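Local coordinates for protein sulfate transporter/antisigma-factor antagonist STAS (Planctomyces limnophilus, PDB 3T6O) that probably acts as an anti-sigma factor antagonist, a small STAS-domain protein of the kind that takes part in bacterial gene regulation, at residues V15-F20 against E114-M119. Residues are numbered along the deposited sequence; the frame is centred on the assembly and turned at random.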
ATOM      1  N   VAL A  15       2.355   9.155 -28.264  1.00 21.33           N
ATOM      2  CA  VAL A  15       2.663   9.111 -26.866  1.00 19.35           C
ATOM      3  C   VAL A  15       1.703  10.055 -26.154  1.00 19.56           C
ATOM      4  O   VAL A  15       1.402  11.127 -26.673  1.00 19.53           O
ATOM      5  CB  VAL A  15       4.138   9.533 -26.614  1.00 19.48           C
ATOM      6  CG1 VAL A  15       4.432   9.653 -25.093  1.00 16.87           C
ATOM      7  CG2 VAL A  15       5.102   8.536 -27.316  1.00 16.88           C
ATOM      8  N   THR A  16       1.186   9.622 -24.999  1.00 18.62           N
ATOM      9  CA  THR A  16       0.351  10.453 -24.176  1.00 18.94           C
ATOM     10  C   THR A  16       1.299  11.163 -23.246  1.00 17.25           C
ATOM     11  O   THR A  16       1.997  10.506 -22.441  1.00 17.30           O
ATOM     12  CB  THR A  16      -0.646   9.610 -23.343  1.00 19.66           C
ATOM     13  OG1 THR A  16      -1.562   8.918 -24.207  1.00 22.29           O
ATOM     14  CG2 THR A  16      -1.437  10.504 -22.371  1.00 21.29           C
ATOM     15  N   VAL A  17       1.327  12.474 -23.325  1.00 16.33           N
ATOM     16  CA  VAL A  17       2.299  13.239 -22.598  1.00 15.95           C
ATOM     17  C   VAL A  17       1.560  13.899 -21.466  1.00 16.75           C
ATOM     18  O   VAL A  17       0.563  14.558 -21.690  1.00 18.33           O
ATOM     19  CB  VAL A  17       2.988  14.332 -23.484  1.00 16.67           C
ATOM     20  CG1 VAL A  17       3.976  15.153 -22.651  1.00 14.92           C
ATOM     21  CG2 VAL A  17       3.740  13.713 -24.710  1.00 17.54           C
ATOM     22  N   ILE A  18       2.031  13.699 -20.240  1.00 16.47           N
ATOM     23  CA  ILE A  18       1.482  14.377 -19.058  1.00 16.86           C
ATOM     24  C   ILE A  18       2.427  15.503 -18.616  1.00 17.85           C
ATOM     25  O   ILE A  18       3.627  15.256 -18.381  1.00 16.78           O
ATOM     26  CB  ILE A  18       1.386  13.397 -17.872  1.00 17.78           C
ATOM     27  CG1 ILE A  18       0.650  12.120 -18.280  1.00 16.86           C
ATOM     28  CG2 ILE A  18       0.897  14.114 -16.562  1.00 17.51           C
ATOM     29  CD1 ILE A  18      -0.747  12.248 -18.678  1.00 18.93           C
ATOM     30  N   SER A  19       1.914  16.723 -18.531  1.00 18.21           N
ATOM     31  CA  SER A  19       2.723  17.870 -18.134  1.00 20.45           C
ATOM     32  C   SER A  19       2.036  18.620 -16.995  1.00 22.57           C
ATOM     33  O   SER A  19       0.802  18.508 -16.806  1.00 22.62           O
ATOM     34  CB  SER A  19       2.875  18.854 -19.319  1.00 21.48           C
ATOM     35  OG  SER A  19       3.114  18.201 -20.564  1.00 23.34           O
ATOM     36  N   PHE A  20       2.823  19.445 -16.316  1.00 23.87           N
ATOM     37  CA  PHE A  20       2.381  20.159 -15.131  1.00 26.45           C
ATOM     38  C   PHE A  20       2.409  21.676 -15.273  1.00 29.50           C
ATOM     39  O   PHE A  20       3.429  22.230 -15.590  1.00 29.28           O
ATOM     40  CB  PHE A  20       3.274  19.740 -13.964  1.00 25.68           C
ATOM     41  CG  PHE A  20       3.187  18.284 -13.689  1.00 22.56           C
ATOM     42  CD1 PHE A  20       3.859  17.390 -14.485  1.00 19.18           C
ATOM     43  CD2 PHE A  20       2.361  17.812 -12.700  1.00 21.38           C
ATOM     44  CE1 PHE A  20       3.716  16.051 -14.297  1.00 21.16           C
ATOM     45  CE2 PHE A  20       2.212  16.463 -12.501  1.00 21.83           C
ATOM     46  CZ  PHE A  20       2.889  15.578 -13.289  1.00 21.97           C
ATOM     47  N   GLU A 114      13.865  14.523 -26.857  1.00 24.41           N
ATOM     48  CA  GLU A 114      14.661  13.302 -26.799  1.00 26.08           C
ATOM     49  C   GLU A 114      13.811  12.089 -26.447  1.00 24.21           C
ATOM     50  O   GLU A 114      13.979  10.995 -27.013  1.00 25.76           O
ATOM     51  CB  GLU A 114      15.773  13.412 -25.752  1.00 26.97           C
ATOM     52  CG  GLU A 114      16.830  14.377 -26.118  1.00 34.87           C
ATOM     53  CD  GLU A 114      17.956  14.453 -25.075  1.00 44.05           C
ATOM     54  OE1 GLU A 114      17.905  13.739 -24.006  1.00 47.25           O
ATOM     55  OE2 GLU A 114      18.877  15.241 -25.360  1.00 49.40           O
ATOM     56  N   ALA A 115      12.907  12.274 -25.503  1.00 21.39           N
ATOM     57  CA  ALA A 115      12.059  11.161 -25.078  1.00 21.10           C
ATOM     58  C   ALA A 115      11.186  10.673 -26.238  1.00 21.01           C
ATOM     59  O   ALA A 115      11.206   9.481 -26.575  1.00 20.23           O
ATOM     60  CB  ALA A 115      11.236  11.532 -23.885  1.00 17.79           C
ATOM     61  N   LEU A 116      10.533  11.621 -26.909  1.00 21.21           N
ATOM     62  CA  LEU A 116       9.677  11.299 -28.042  1.00 22.28           C
ATOM     63  C   LEU A 116      10.376  10.587 -29.202  1.00 23.37           C
ATOM     64  O   LEU A 116       9.829   9.629 -29.709  1.00 24.32           O
ATOM     65  CB  LEU A 116       8.894  12.502 -28.527  1.00 21.69           C
ATOM     66  CG  LEU A 116       7.859  13.051 -27.552  1.00 22.53           C
ATOM     67  CD1 LEU A 116       7.304  14.355 -28.184  1.00 22.79           C
ATOM     68  CD2 LEU A 116       6.715  12.026 -27.150  1.00 20.66           C
ATOM     69  N   LEU A 117      11.570  11.036 -29.582  1.00 26.17           N
ATOM     70  CA  LEU A 117      12.395  10.397 -30.583  1.00 29.37           C
ATOM     71  C   LEU A 117      12.788   8.966 -30.194  1.00 30.06           C
ATOM     72  O   LEU A 117      12.722   8.053 -31.031  1.00 31.16           O
ATOM     73  CB  LEU A 117      13.662  11.235 -30.874  1.00 31.72           C
ATOM     74  CG  LEU A 117      13.443  12.605 -31.560  1.00 33.66           C
ATOM     75  CD1 LEU A 117      14.718  13.424 -31.561  1.00 36.52           C
ATOM     76  CD2 LEU A 117      12.912  12.475 -32.992  1.00 38.51           C
ATOM     77  N   ALA A 118      13.201   8.783 -28.936  1.00 29.03           N
ATOM     78  CA  ALA A 118      13.568   7.459 -28.445  1.00 29.71           C
ATOM     79  C   ALA A 118      12.349   6.545 -28.409  1.00 29.34           C
ATOM     80  O   ALA A 118      12.462   5.389 -28.732  1.00 32.44           O
ATOM     81  CB  ALA A 118      14.201   7.548 -27.051  1.00 28.63           C
HETATM   82  N   MSE A 119      11.173   7.043 -28.046  1.00 27.74           N
HETATM   83  CA  MSE A 119       9.983   6.194 -27.982  1.00 26.94           C
HETATM   84  C   MSE A 119       9.237   5.918 -29.298  1.00 29.20           C
HETATM   85  O   MSE A 119       8.225   5.226 -29.274  1.00 29.93           O
HETATM   86  CB  MSE A 119       9.000   6.798 -26.961  1.00 25.15           C
HETATM   87  CG  MSE A 119       9.549   6.943 -25.556  1.00 23.53           C
HETATM   88 SE   MSE A 119       8.628   8.297 -24.479  0.80 19.30          SE
HETATM   89  CE  MSE A 119       7.121   7.226 -23.874  1.00 19.39           C
TER
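The C-terminal helix of this STAS domain, 112-118, packs on the face of the mixed beta-sheet, and Val15 at the start of strand 15-19 receives two side chains, Leu116 from the helix and the selenomethionine Met119 that follows in the chain. All the contacts are apolar. CD2 of Leu116 is the branch that touches, lying 3.6 Å from Val15 CB and 3.8 Å from Val15 CG2. Leu116 CB does not aim directly at the strand; with chi1 -66° and chi2 174°, CD1 takes the extended position, and the other branch, CD2, meets Val15. The same methyl reaches Val17 CG2 at 4.2 Å, since Val17, two residues along the strand, faces the same side. Met119 arrives from three residues further on, roughly at right angles to Val15, and its bend at chi3 (83°) sets CE 3.8 Å from Val15 CG1. The compact, branched valines suit a strand, while the longer leucine and selenomethionine reach across to it. Replacing Val15 by an alanine removes CG1 and CG2, and is likely to leave Met119 CE without the methyls it rests on and open a gap beside Leu116 CD2. Ala115 packs on Leu52 of strand 50-54, which Val15 also touches, so the helix lies over both strands, while Met119 O accepts a hydrogen bond from Lys50 NZ. Such helix-on-sheet packing, with no hydrogen bond between these two segments, is typical of the alpha/beta STAS fold.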